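Local coordinates for protein restriction endonuclease UbaLAI (PDB 5O63) that recognises cognate DNA through this N-terminal B3 domain, which belongs to a monomeric Type IIE restriction endonuclease that cleaves DNA, at residues 23-28 with 41-46; 9-14 with 72-77; 108-113 with 141-146; 15-20 with 122-127. All blocks are in the same frame, centred on the assembly; numbering follows the deposited sequence.

Contact 1 of 4, residues 23-28 with 41-46. With nucleotides of chain D.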
loop_
_atom_site.group_PDB
_atom_site.type_symbol
_atom_site.label_atom_id
_atom_site.label_comp_id
_atom_site.label_asym_id
_atom_site.label_seq_id
_atom_site.Cartn_x
_atom_site.Cartn_y
_atom_site.Cartn_z
ATOM N N ALA A 23 0.867 -0.250 -11.527
ATOM C CA ALA A 23 2.092 -0.325 -10.797
ATOM C C ALA A 23 1.740 -0.757 -9.372
ATOM O O ALA A 23 0.645 -0.482 -8.882
ATOM C CB ALA A 23 2.808 1.013 -10.767
ATOM N N MET A 24 2.674 -1.436 -8.750
ATOM C CA MET A 24 2.485 -1.906 -7.360
ATOM C C MET A 24 3.612 -1.461 -6.463
ATOM O O MET A 24 4.797 -1.483 -6.847
ATOM C CB MET A 24 2.362 -3.438 -7.350
ATOM C CG MET A 24 2.389 -4.088 -5.937
ATOM S SD MET A 24 2.368 -5.889 -5.951
ATOM C CE MET A 24 3.948 -6.219 -6.655
ATOM N N PHE A 25 3.244 -1.057 -5.248
ATOM C CA PHE A 25 4.201 -0.914 -4.155
ATOM C C PHE A 25 3.732 -1.834 -3.034
ATOM O O PHE A 25 2.640 -1.627 -2.486
ATOM C CB PHE A 25 4.271 0.564 -3.709
ATOM C CG PHE A 25 4.824 0.767 -2.316
ATOM C CD1 PHE A 25 6.072 0.293 -1.925
ATOM C CD2 PHE A 25 4.070 1.450 -1.374
ATOM C CE1 PHE A 25 6.561 0.499 -0.603
ATOM C CE2 PHE A 25 4.529 1.672 -0.071
ATOM C CZ PHE A 25 5.777 1.196 0.345
ATOM N N ALA A 26 4.501 -2.843 -2.673
ATOM C CA ALA A 26 4.141 -3.778 -1.591
ATOM C C ALA A 26 5.255 -3.756 -0.571
ATOM O O ALA A 26 6.447 -3.707 -0.915
ATOM C CB ALA A 26 3.942 -5.159 -2.093
ATOM N N LYS A 27 4.850 -3.795 0.680
ATOM C CA LYS A 27 5.792 -3.621 1.803
ATOM C C LYS A 27 5.448 -4.624 2.899
ATOM O O LYS A 27 4.301 -4.726 3.365
ATOM C CB LYS A 27 5.769 -2.199 2.383
ATOM C CG LYS A 27 6.867 -2.002 3.445
ATOM C CD LYS A 27 6.642 -0.715 4.287
ATOM C CE LYS A 27 7.837 -0.553 5.262
ATOM N NZ LYS A 27 7.557 0.576 6.291
ATOM N N VAL A 28 6.458 -5.391 3.323
ATOM C CA VAL A 28 6.343 -6.123 4.576
ATOM C C VAL A 28 6.598 -5.147 5.699
ATOM O O VAL A 28 7.669 -4.489 5.751
ATOM C CB VAL A 28 7.397 -7.289 4.658
ATOM C CG1 VAL A 28 7.261 -8.047 5.934
ATOM C CG2 VAL A 28 7.261 -8.205 3.394
ATOM N N LEU A 41 5.527 3.619 7.203
ATOM C CA LEU A 41 6.630 4.471 6.779
ATOM C C LEU A 41 6.949 4.175 5.278
ATOM O O LEU A 41 6.993 3.007 4.890
ATOM C CB LEU A 41 7.895 4.195 7.654
ATOM C CG LEU A 41 9.074 5.099 7.279
ATOM C CD1 LEU A 41 8.821 6.597 7.609
ATOM C CD2 LEU A 41 10.296 4.561 8.124
ATOM N N VAL A 42 7.033 5.240 4.475
ATOM C CA VAL A 42 7.231 5.086 3.027
ATOM C C VAL A 42 8.726 5.160 2.754
ATOM O O VAL A 42 9.347 6.170 3.041
ATOM C CB VAL A 42 6.517 6.189 2.220
ATOM C CG1 VAL A 42 6.694 5.944 0.725
ATOM C CG2 VAL A 42 4.992 6.191 2.575
ATOM N N PRO A 43 9.315 4.078 2.204
ATOM C CA PRO A 43 10.749 4.154 1.832
ATOM C C PRO A 43 10.967 5.188 0.755
ATOM O O PRO A 43 10.058 5.386 -0.092
ATOM C CB PRO A 43 11.042 2.771 1.277
ATOM C CG PRO A 43 9.915 1.985 1.363
ATOM C CD PRO A 43 8.703 2.810 1.813
ATOM N N THR A 44 12.137 5.835 0.750
ATOM C CA THR A 44 12.389 6.947 -0.176
ATOM C C THR A 44 12.198 6.515 -1.631
ATOM O O THR A 44 11.665 7.276 -2.444
ATOM C CB THR A 44 13.813 7.563 0.003
ATOM O OG1 THR A 44 14.832 6.545 -0.029
ATOM C CG2 THR A 44 13.912 8.364 1.325
ATOM N N GLU A 45 12.563 5.278 -1.945
ATOM C CA GLU A 45 12.438 4.794 -3.308
ATOM C C GLU A 45 10.990 4.611 -3.713
ATOM O O GLU A 45 10.689 4.452 -4.900
ATOM C CB GLU A 45 13.212 3.487 -3.488
ATOM C CG GLU A 45 14.701 3.685 -3.508
ATOM N N ALA A 46 10.066 4.604 -2.751
ATOM C CA ALA A 46 8.668 4.487 -3.129
ATOM C C ALA A 46 7.920 5.840 -3.188
ATOM O O ALA A 46 6.761 5.871 -3.536
ATOM C CB ALA A 46 7.929 3.529 -2.180
ATOM P P DG D 2 15.100 3.884 3.116
ATOM O OP1 DG D 2 15.301 2.901 1.988
ATOM O OP2 DG D 2 13.917 4.826 2.922
ATOM O "O5'" DG D 2 14.944 3.009 4.421
ATOM C "C5'" DG D 2 15.985 2.160 4.857
ATOM C "C4'" DG D 2 15.728 1.716 6.272
ATOM O "O4'" DG D 2 16.021 2.805 7.227
ATOM C "C3'" DG D 2 14.279 1.278 6.544
ATOM O "O3'" DG D 2 14.358 0.007 7.188
ATOM C "C2'" DG D 2 13.717 2.419 7.480
ATOM C "C1'" DG D 2 15.001 2.811 8.211
ATOM N N9 DG D 2 14.970 4.138 8.837
ATOM C C8 DG D 2 14.383 5.291 8.361
ATOM N N7 DG D 2 14.559 6.298 9.169
ATOM C C5 DG D 2 15.263 5.784 10.251
ATOM C C6 DG D 2 15.728 6.422 11.453
ATOM O O6 DG D 2 15.587 7.600 11.799
ATOM N N1 DG D 2 16.449 5.538 12.272
ATOM C C2 DG D 2 16.694 4.199 11.958
ATOM N N2 DG D 2 17.370 3.488 12.895
ATOM N N3 DG D 2 16.261 3.599 10.842
ATOM C C4 DG D 2 15.548 4.457 10.047
#
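The phenyl ring of Phe25 carries Ala46 on one face: CB of Ala46 stands 3.9 Å from the centroid of the Phe25 ring and 19° off its normal, a CH-pi contact displaced toward CD1 and CE1. Pro43 meets the same ring obliquely, its CD 3.6 Å from CZ of Phe25, the two side chains arriving from opposite directions. This is where, in the B3 fold, the loop following the short strand 40-41 closes against strand 19-28 of the barrel-like sheet. CG of Phe25 is anti to the backbone N (chi1 159°), which carries the ring out from the strand into the loop; Phe155 and Val157 of strand 155-159 complete the apolar cluster.

Two residues further on, Lys27 reaches across with its whole chain extended, and NZ donates to the carbonyl O of Leu41 at 2.9 Å. The donor is somewhat tilted from the carbonyl plane. NZ also forms a salt bridge with OD2 of Asp33, whose OD1 accepts the backbone N of Leu41, so ammonium and carboxylate bind successive polar groups of one residue. A methionine in place of Lys27 would probably leave the Asp33 carboxylate without this countercharge and the Leu41 carbonyl without this donor, freeing the start of the loop to shift.

The far side of that loop faces DNA. Leu41 CD2 packs 4.1 Å from C2' of DG2 in chain D, and the backbone N of Thr44 donates to OP2 of the same DG2 at 3.0 Å, nearly straight at 166°.

Contact 2 of 4, residues 9-14 with 72-77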
loop_
_atom_site.group_PDB
_atom_site.type_symbol
_atom_site.label_atom_id
_atom_site.label_comp_id
_atom_site.label_asym_id
_atom_site.label_seq_id
_atom_site.Cartn_x
_atom_site.Cartn_y
_atom_site.Cartn_z
ATOM N N LYS A 9 -6.031 -7.573 -11.559
ATOM C CA LYS A 9 -7.239 -7.408 -12.330
ATOM C C LYS A 9 -8.479 -7.596 -11.441
ATOM O O LYS A 9 -9.465 -6.879 -11.571
ATOM C CB LYS A 9 -7.238 -8.392 -13.548
ATOM C CG LYS A 9 -6.222 -7.963 -14.596
ATOM C CD LYS A 9 -6.198 -8.866 -15.872
ATOM C CE LYS A 9 -7.437 -8.737 -16.658
ATOM N NZ LYS A 9 -8.500 -9.596 -16.076
ATOM N N GLU A 10 -8.402 -8.528 -10.506
ATOM C CA GLU A 10 -9.510 -8.815 -9.616
ATOM C C GLU A 10 -9.777 -7.611 -8.668
ATOM O O GLU A 10 -10.938 -7.244 -8.355
ATOM C CB GLU A 10 -9.176 -10.084 -8.811
ATOM C CG GLU A 10 -10.408 -10.789 -8.199
ATOM N N LEU A 11 -8.692 -6.996 -8.227
ATOM C CA LEU A 11 -8.825 -5.852 -7.310
ATOM C C LEU A 11 -9.497 -4.678 -8.055
ATOM O O LEU A 11 -10.413 -3.980 -7.510
ATOM C CB LEU A 11 -7.434 -5.490 -6.761
ATOM C CG LEU A 11 -7.283 -4.405 -5.723
ATOM C CD1 LEU A 11 -8.362 -4.567 -4.672
ATOM C CD2 LEU A 11 -5.935 -4.638 -5.094
ATOM N N VAL A 12 -9.094 -4.454 -9.313
ATOM C CA VAL A 12 -9.695 -3.341 -10.071
ATOM C C VAL A 12 -11.155 -3.646 -10.371
ATOM O O VAL A 12 -12.054 -2.796 -10.199
ATOM C CB VAL A 12 -8.860 -3.034 -11.319
ATOM C CG1 VAL A 12 -9.568 -2.135 -12.246
ATOM C CG2 VAL A 12 -7.506 -2.430 -10.861
ATOM N N ARG A 13 -11.425 -4.871 -10.816
ATOM C CA ARG A 13 -12.810 -5.221 -11.089
ATOM C C ARG A 13 -13.677 -5.099 -9.808
ATOM O O ARG A 13 -14.872 -4.812 -9.937
ATOM C CB ARG A 13 -12.890 -6.627 -11.701
ATOM C CG ARG A 13 -12.952 -7.713 -10.653
ATOM N N SER A 14 -13.084 -5.208 -8.602
ATOM C CA SER A 14 -13.911 -5.201 -7.403
ATOM C C SER A 14 -14.372 -3.770 -7.153
ATOM O O SER A 14 -15.305 -3.545 -6.371
ATOM C CB SER A 14 -13.175 -5.768 -6.168
ATOM O OG SER A 14 -12.071 -4.990 -5.781
ATOM N N LEU A 72 -10.297 -4.560 1.523
ATOM C CA LEU A 72 -10.872 -5.394 2.574
ATOM C C LEU A 72 -12.355 -4.997 2.807
ATOM O O LEU A 72 -13.215 -5.879 2.920
ATOM C CB LEU A 72 -10.093 -5.270 3.883
ATOM C CG LEU A 72 -8.748 -6.000 3.880
ATOM C CD1 LEU A 72 -8.095 -5.699 5.257
ATOM C CD2 LEU A 72 -9.092 -7.449 3.716
ATOM N N SER A 73 -12.616 -3.692 2.793
ATOM C CA SER A 73 -14.001 -3.198 2.935
ATOM C C SER A 73 -14.797 -3.048 1.646
ATOM O O SER A 73 -16.015 -2.804 1.688
ATOM C CB SER A 73 -13.958 -1.844 3.660
ATOM O OG SER A 73 -13.376 -0.796 2.863
ATOM N N LYS A 74 -14.140 -3.243 0.504
ATOM C CA LYS A 74 -14.687 -2.949 -0.819
ATOM C C LYS A 74 -15.403 -1.593 -0.827
ATOM O O LYS A 74 -16.518 -1.487 -1.372
ATOM C CB LYS A 74 -15.635 -4.071 -1.305
ATOM C CG LYS A 74 -14.944 -5.465 -1.506
ATOM C CD LYS A 74 -13.711 -5.371 -2.402
ATOM C CE LYS A 74 -13.061 -6.754 -2.685
ATOM N NZ LYS A 74 -11.617 -6.692 -3.177
ATOM N N THR A 75 -14.788 -0.568 -0.213
ATOM C CA THR A 75 -15.303 0.827 -0.329
ATOM C C THR A 75 -14.214 1.852 -0.635
ATOM O O THR A 75 -13.038 1.644 -0.298
ATOM C CB THR A 75 -16.007 1.292 0.984
ATOM O OG1 THR A 75 -15.140 1.028 2.072
ATOM C CG2 THR A 75 -17.271 0.530 1.181
ATOM N N HIS A 76 -14.601 2.960 -1.274
ATOM C CA HIS A 76 -13.621 4.012 -1.497
ATOM C C HIS A 76 -13.320 4.737 -0.196
ATOM O O HIS A 76 -14.246 5.029 0.570
ATOM C CB HIS A 76 -14.134 4.957 -2.554
ATOM C CG HIS A 76 -14.049 4.356 -3.926
ATOM N ND1 HIS A 76 -15.150 3.950 -4.651
ATOM C CD2 HIS A 76 -12.967 4.007 -4.660
ATOM C CE1 HIS A 76 -14.752 3.443 -5.805
ATOM N NE2 HIS A 76 -13.428 3.450 -5.829
ATOM N N LYS A 77 -12.041 5.010 0.070
ATOM C CA LYS A 77 -11.630 5.711 1.285
ATOM C C LYS A 77 -10.688 6.845 0.904
ATOM O O LYS A 77 -10.325 7.015 -0.276
ATOM C CB LYS A 77 -11.001 4.728 2.278
ATOM C CG LYS A 77 -12.061 3.770 2.815
ATOM C CD LYS A 77 -11.560 2.730 3.828
ATOM C CE LYS A 77 -12.822 2.088 4.446
ATOM N NZ LYS A 77 -14.000 3.044 4.466
#
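The C-terminal turn of helix 3-14 meets the turn linking antiparallel strands 62-70 and 75-84, with Ser14 on the helix and Lys74 on the turn. NZ of Lys74 donates a weak hydrogen bond to OG of Ser14 at 3.1 Å. CE of Lys74 lies alongside, 3.6 Å from CB of Ser14, so the end of the lysine chain lies against the serine side chain as well as reaching its oxygen. The firmer partner of NZ is OG of Ser71, and Lys74 was modelled in a second conformer too, so the cross-contact describes one of two placements.

Ser14 OG acts in both directions: it accepts from the lysine and donates to the carbonyl O of Leu11 one turn back, at 2.6 Å. A chi1 of 64° places OG between the backbone N and the carbonyl carbon and turns it back to that oxygen. An alanine at Ser14 would remove OG, and would probably cost the Lys74 ammonium an acceptor and Leu11 O its side-chain donor.

The turn itself contains a G1 beta bulge, in which Lys74 and Thr75 both face Asp70; Lys74 takes the left-handed backbone conformation (phi 44°). Across the bulge residue Lys74, the hydroxyls of Ser73 and Thr75 share a hydrogen bond, OG to OG1, of 2.7 Å, while OD1 of Asp70 accepts the backbone N of Ser73. A positive charge so near the C-terminal end of a helix is probably favourable to the helix dipole. Leu11 CD1 skirts the ammonium, 4.2 Å from NZ of Lys74, and Phe69 touches both Ser14 and Lys74.

Contact 3 of 4, residues 108-113 with 141-146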
loop_
_atom_site.group_PDB
_atom_site.type_symbol
_atom_site.label_atom_id
_atom_site.label_comp_id
_atom_site.label_asym_id
_atom_site.label_seq_id
_atom_site.Cartn_x
_atom_site.Cartn_y
_atom_site.Cartn_z
ATOM N N LEU A 108 1.599 -7.356 5.780
ATOM C CA LEU A 108 1.895 -6.880 4.437
ATOM C C LEU A 108 0.908 -5.743 4.095
ATOM O O LEU A 108 -0.256 -5.848 4.437
ATOM C CB LEU A 108 1.750 -8.047 3.409
ATOM C CG LEU A 108 2.122 -7.750 1.973
ATOM C CD1 LEU A 108 3.656 -7.586 1.819
ATOM C CD2 LEU A 108 1.609 -8.891 0.997
ATOM N N THR A 109 1.389 -4.714 3.418
ATOM C CA THR A 109 0.494 -3.801 2.711
ATOM C C THR A 109 0.772 -3.845 1.236
ATOM O O THR A 109 1.940 -3.870 0.828
ATOM C CB THR A 109 0.638 -2.368 3.231
ATOM O OG1 THR A 109 1.998 -1.888 3.077
ATOM C CG2 THR A 109 0.197 -2.291 4.662
ATOM N N ILE A 110 -0.296 -3.856 0.422
ATOM C CA ILE A 110 -0.160 -3.750 -1.020
ATOM C C ILE A 110 -0.888 -2.494 -1.479
ATOM O O ILE A 110 -2.046 -2.306 -1.152
ATOM C CB ILE A 110 -0.716 -4.954 -1.756
ATOM C CG1 ILE A 110 -0.029 -6.243 -1.300
ATOM C CG2 ILE A 110 -0.630 -4.689 -3.330
ATOM C CD1 ILE A 110 -0.671 -7.442 -1.896
ATOM N N PHE A 111 -0.198 -1.643 -2.237
ATOM C CA PHE A 111 -0.831 -0.505 -2.878
ATOM C C PHE A 111 -0.715 -0.748 -4.376
ATOM O O PHE A 111 0.327 -1.141 -4.869
ATOM C CB PHE A 111 -0.142 0.812 -2.539
ATOM C CG PHE A 111 -0.173 1.199 -1.076
ATOM C CD1 PHE A 111 -1.087 2.149 -0.661
ATOM C CD2 PHE A 111 0.783 0.683 -0.167
ATOM C CE1 PHE A 111 -1.112 2.548 0.695
ATOM C CE2 PHE A 111 0.736 1.086 1.186
ATOM C CZ PHE A 111 -0.207 2.006 1.566
ATOM N N LEU A 112 -1.783 -0.482 -5.105
ATOM C CA LEU A 112 -1.765 -0.642 -6.555
ATOM C C LEU A 112 -2.225 0.679 -7.146
ATOM O O LEU A 112 -3.220 1.234 -6.671
ATOM C CB LEU A 112 -2.719 -1.755 -6.983
ATOM C CG LEU A 112 -2.697 -2.233 -8.426
ATOM C CD1 LEU A 112 -1.494 -3.125 -8.604
ATOM C CD2 LEU A 112 -4.050 -2.955 -8.802
ATOM N N PHE A 113 -1.507 1.197 -8.144
ATOM C CA PHE A 113 -1.980 2.352 -8.890
ATOM C C PHE A 113 -2.367 1.835 -10.243
ATOM O O PHE A 113 -1.524 1.298 -10.955
ATOM C CB PHE A 113 -0.939 3.477 -9.006
ATOM C CG PHE A 113 -1.451 4.645 -9.825
ATOM C CD1 PHE A 113 -2.334 5.555 -9.281
ATOM C CD2 PHE A 113 -1.097 4.771 -11.161
ATOM C CE1 PHE A 113 -2.833 6.620 -10.041
ATOM C CE2 PHE A 113 -1.571 5.829 -11.923
ATOM C CZ PHE A 113 -2.440 6.758 -11.358
ATOM N N ALA A 141 3.713 -14.314 -1.635
ATOM C CA ALA A 141 4.167 -15.112 -2.784
ATOM C C ALA A 141 3.850 -14.399 -4.138
ATOM O O ALA A 141 4.649 -14.458 -5.086
ATOM C CB ALA A 141 3.507 -16.511 -2.755
ATOM N N LEU A 142 2.648 -13.815 -4.263
ATOM C CA LEU A 142 2.307 -13.127 -5.514
ATOM C C LEU A 142 3.127 -11.872 -5.750
ATOM O O LEU A 142 3.433 -11.584 -6.888
ATOM C CB LEU A 142 0.839 -12.680 -5.579
ATOM C CG LEU A 142 -0.272 -13.580 -5.172
ATOM C CD1 LEU A 142 -1.551 -12.788 -5.065
ATOM C CD2 LEU A 142 -0.347 -14.513 -6.273
ATOM N N CYS A 143 3.441 -11.107 -4.699
ATOM C CA CYS A 143 4.147 -9.859 -4.880
ATOM C C CYS A 143 5.651 -10.038 -5.023
ATOM O O CYS A 143 6.308 -9.244 -5.707
ATOM C CB CYS A 143 3.933 -8.934 -3.687
ATOM S SG CYS A 143 2.173 -8.413 -3.589
ATOM N N PHE A 144 6.205 -11.050 -4.332
ATOM C CA PHE A 144 7.675 -11.177 -4.221
ATOM C C PHE A 144 8.247 -12.479 -4.824
ATOM O O PHE A 144 9.475 -12.621 -4.977
ATOM C CB PHE A 144 8.089 -11.107 -2.742
ATOM C CG PHE A 144 7.916 -9.755 -2.131
ATOM C CD1 PHE A 144 8.935 -8.785 -2.238
ATOM C CD2 PHE A 144 6.707 -9.407 -1.490
ATOM C CE1 PHE A 144 8.788 -7.527 -1.666
ATOM C CE2 PHE A 144 6.581 -8.151 -0.892
ATOM C CZ PHE A 144 7.614 -7.197 -0.992
ATOM N N GLY A 145 7.391 -13.456 -5.096
ATOM C CA GLY A 145 7.816 -14.789 -5.498
ATOM C C GLY A 145 7.967 -15.846 -4.403
ATOM O O GLY A 145 7.816 -15.544 -3.239
ATOM N N GLU A 146 8.331 -17.081 -4.780
ATOM C CA GLU A 146 8.479 -18.205 -3.822
ATOM C C GLU A 146 9.901 -18.425 -3.328
ATOM O O GLU A 146 10.142 -19.119 -2.348
ATOM C CB GLU A 146 7.980 -19.505 -4.451
ATOM C CG GLU A 146 6.586 -19.441 -4.977
ATOM C CD GLU A 146 5.546 -19.533 -3.872
ATOM O OE1 GLU A 146 5.934 -19.551 -2.678
ATOM O OE2 GLU A 146 4.323 -19.573 -4.190
#
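Strand 108-113 runs beneath the last turn of helix 136-144, the backbones coming nearest at Ile110 and Cys143, whose CA atoms are 8.4 Å apart, a separation bridged by side chains alone. The tightest meeting is Ile110 CD1 to Cys143 SG, at 3.4 Å. Behind it, Ile110 CG1 lies 3.8 Å from Cys143 SG. The end of the isoleucine does the work: CD1 lies anti to CA about the CB-CG1 bond (chi2 173°), which carries the methyl toward the helix although the side chain does not set out directly at it. Cys143 points its CB at the strand, and its sulfur sits in an apolar setting completed by the engineered Met24 of the neighbouring strand 19-28.

Two residues earlier on the strand, Leu108 sends CD1 to the rim of the Phe144 ring, near the ring plane, 4.0 Å from CE2 of Phe144. The two side chains slide past one another in opposite directions. Phe140, one turn earlier in the helix, stacks on Phe144.

In the B3 fold two short helices cover the ends of an open beta barrel, and here helix 136-144 packs on strands 108-116 and 19-28. Helix 3-14 lies next to it: its Tyr7 touches both Ile110 and Leu142.

The covering helix stops just past the contact. The backbone N of Gly145 still bonds to the carbonyl O of Ala141, at 2.9 Å, but Gly145 itself leaves helical geometry with phi 94° and psi 179°, where a CB would press on the carbonyl O of Phe144. Arg158 NH2 donates to the carbonyl O of Cys143.

Contact 4 of 4, residues 15-20 with 122-127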
loop_
_atom_site.group_PDB
_atom_site.type_symbol
_atom_site.label_atom_id
_atom_site.label_comp_id
_atom_site.label_asym_id
_atom_site.label_seq_id
_atom_site.Cartn_x
_atom_site.Cartn_y
_atom_site.Cartn_z
ATOM N N ALA A 15 -13.701 -2.798 -7.790
ATOM C CA ALA A 15 -14.098 -1.382 -7.705
ATOM C C ALA A 15 -14.973 -0.969 -8.905
ATOM O O ALA A 15 -15.271 0.201 -9.113
ATOM C CB ALA A 15 -12.863 -0.497 -7.616
ATOM N N GLY A 16 -15.327 -1.945 -9.704
ATOM C CA GLY A 16 -16.158 -1.697 -10.900
ATOM C C GLY A 16 -15.441 -1.102 -12.105
ATOM O O GLY A 16 -16.070 -0.506 -12.984
ATOM N N LYS A 17 -14.137 -1.286 -12.185
ATOM C CA LYS A 17 -13.343 -0.822 -13.327
ATOM C C LYS A 17 -12.713 -2.025 -13.993
ATOM O O LYS A 17 -12.857 -3.128 -13.492
ATOM C CB LYS A 17 -12.242 0.160 -12.853
ATOM C CG LYS A 17 -12.736 1.439 -12.150
ATOM C CD LYS A 17 -13.493 2.343 -13.147
ATOM C CE LYS A 17 -13.696 3.752 -12.587
ATOM N NZ LYS A 17 -14.591 4.551 -13.496
ATOM N N THR A 18 -12.020 -1.825 -15.116
ATOM C CA THR A 18 -11.164 -2.884 -15.662
ATOM C C THR A 18 -9.774 -2.302 -15.860
ATOM O O THR A 18 -9.639 -1.170 -16.364
ATOM C CB THR A 18 -11.722 -3.482 -17.019
ATOM O OG1 THR A 18 -11.613 -2.504 -18.046
ATOM C CG2 THR A 18 -13.185 -3.938 -16.867
ATOM N N LEU A 19 -8.769 -3.093 -15.474
ATOM C CA LEU A 19 -7.357 -2.724 -15.528
ATOM C C LEU A 19 -6.800 -2.562 -16.957
ATOM O O LEU A 19 -6.883 -3.472 -17.789
ATOM C CB LEU A 19 -6.543 -3.765 -14.731
ATOM C CG LEU A 19 -5.048 -3.522 -14.478
ATOM C CD1 LEU A 19 -4.604 -4.272 -13.231
ATOM C CD2 LEU A 19 -4.188 -3.974 -15.671
ATOM N N LYS A 20 -6.212 -1.398 -17.240
ATOM C CA LYS A 20 -5.448 -1.221 -18.486
ATOM C C LYS A 20 -3.963 -1.498 -18.195
ATOM O O LYS A 20 -3.302 -2.255 -18.912
ATOM C CB LYS A 20 -5.640 0.188 -19.059
ATOM C CG LYS A 20 -5.220 0.339 -20.507
ATOM N N GLY A 122 -6.654 5.213 -10.537
ATOM C CA GLY A 122 -6.865 5.319 -9.100
ATOM C C GLY A 122 -6.007 4.376 -8.272
ATOM O O GLY A 122 -5.435 3.421 -8.774
ATOM N N TYR A 123 -5.920 4.650 -6.969
ATOM C CA TYR A 123 -5.160 3.815 -6.032
ATOM C C TYR A 123 -6.054 2.775 -5.376
ATOM O O TYR A 123 -7.261 2.991 -5.209
ATOM C CB TYR A 123 -4.498 4.667 -4.927
ATOM C CG TYR A 123 -3.337 5.471 -5.453
ATOM C CD1 TYR A 123 -2.031 4.928 -5.453
ATOM C CD2 TYR A 123 -3.512 6.749 -5.949
ATOM C CE1 TYR A 123 -0.960 5.656 -5.936
ATOM C CE2 TYR A 123 -2.433 7.488 -6.490
ATOM C CZ TYR A 123 -1.146 6.928 -6.469
ATOM O OH TYR A 123 -0.061 7.646 -6.984
ATOM N N TYR A 124 -5.414 1.676 -4.974
ATOM C CA TYR A 124 -6.037 0.519 -4.308
ATOM C C TYR A 124 -5.170 0.118 -3.148
ATOM O O TYR A 124 -3.967 0.197 -3.269
ATOM C CB TYR A 124 -6.132 -0.669 -5.238
ATOM C CG TYR A 124 -7.007 -0.383 -6.398
ATOM C CD1 TYR A 124 -8.311 -0.916 -6.454
ATOM C CD2 TYR A 124 -6.560 0.440 -7.461
ATOM C CE1 TYR A 124 -9.174 -0.655 -7.533
ATOM C CE2 TYR A 124 -7.426 0.704 -8.553
ATOM C CZ TYR A 124 -8.737 0.155 -8.561
ATOM O OH TYR A 124 -9.651 0.373 -9.603
ATOM N N PHE A 125 -5.803 -0.344 -2.071
ATOM C CA PHE A 125 -5.033 -0.806 -0.913
ATOM C C PHE A 125 -5.533 -2.117 -0.420
ATOM O O PHE A 125 -6.733 -2.317 -0.256
ATOM C CB PHE A 125 -5.166 0.258 0.187
ATOM C CG PHE A 125 -4.631 -0.156 1.505
ATOM C CD1 PHE A 125 -5.468 -0.709 2.468
ATOM C CD2 PHE A 125 -3.288 0.031 1.787
ATOM C CE1 PHE A 125 -4.964 -1.091 3.745
ATOM C CE2 PHE A 125 -2.748 -0.343 3.059
ATOM C CZ PHE A 125 -3.592 -0.907 4.032
ATOM N N ASP A 126 -4.607 -3.022 -0.071
ATOM C CA ASP A 126 -4.925 -4.322 0.497
ATOM C C ASP A 126 -3.906 -4.583 1.613
ATOM O O ASP A 126 -2.841 -4.004 1.609
ATOM C CB ASP A 126 -4.838 -5.392 -0.578
ATOM C CG ASP A 126 -5.488 -6.726 -0.199
ATOM O OD1 ASP A 126 -6.107 -6.868 0.863
ATOM O OD2 ASP A 126 -5.473 -7.634 -1.062
ATOM N N CYS A 127 -4.291 -5.396 2.584
ATOM C CA CYS A 127 -3.333 -5.724 3.642
ATOM C C CYS A 127 -3.692 -7.000 4.319
ATOM O O CYS A 127 -4.804 -7.519 4.189
ATOM C CB CYS A 127 -3.233 -4.615 4.637
ATOM S SG CYS A 127 -4.717 -4.466 5.641
#
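Ala15 and Lys17 both touch the hydroxyl end of Tyr124 where a Schellman motif ends helix 3-14 and the chain turns toward strand 19-28 of the B3 barrel. Gly16 is the C-prime residue, with positive phi (78°); its N bonds to the carbonyl O of Arg13, and Lys17 N to that of Val12. The motif thereby sets the residues on both sides of the glycine near the tyrosine.

The van der Waals contacts are few. CB of Ala15 comes to the ring edge, near its plane, 3.7 Å from CE1 of Tyr124 and 3.9 Å from its OH. The ring, projecting from strand 121-128 with CG anti to the carbonyl carbon (chi1 -63°), also touches Leu11 and Val12 of the helix, while Phe69 touches Ala15.

Polar bonds hold the ends of both side chains to other partners. OH of Tyr124 is hydrogen-bonded to NE2 of His116, which helps fix the phenol at the helix end. Lys17 bends at chi2 (-67°) and leads its ammonium away to a salt bridge with OD2 of Asp118. Only the root of the lysine therefore stays by the ring, crossing the tyrosine at about a right angle with CG 4.1 Å from OH of Tyr124.

How the contacts relate
All four contacts bring peripheral elements to one mixed sheet, whose neighbouring strands 19-28, 108-116 and 121-128 carry contacts 1, 3 and 4. Contacts 2 and 4, with centres 6 Å apart, lie together at the end of helix 3-14, and their segments alternate along the chain. The centre of contact 3 is about 10 Å from that of contact 1 and 14 Å from that of contact 4; its strand 108-116 lies between the other two, with probable hydrogen bonds Phe25 O to Phe111 N and Leu112 O to Tyr124 N, each 2.8 Å. Contact 1, nested within the loops closed by contacts 2 and 4, closes before contact 3 opens. It touches DNA, whereas the nearest atoms of contacts 2 to 4 stay about 8 to 11 Å from it.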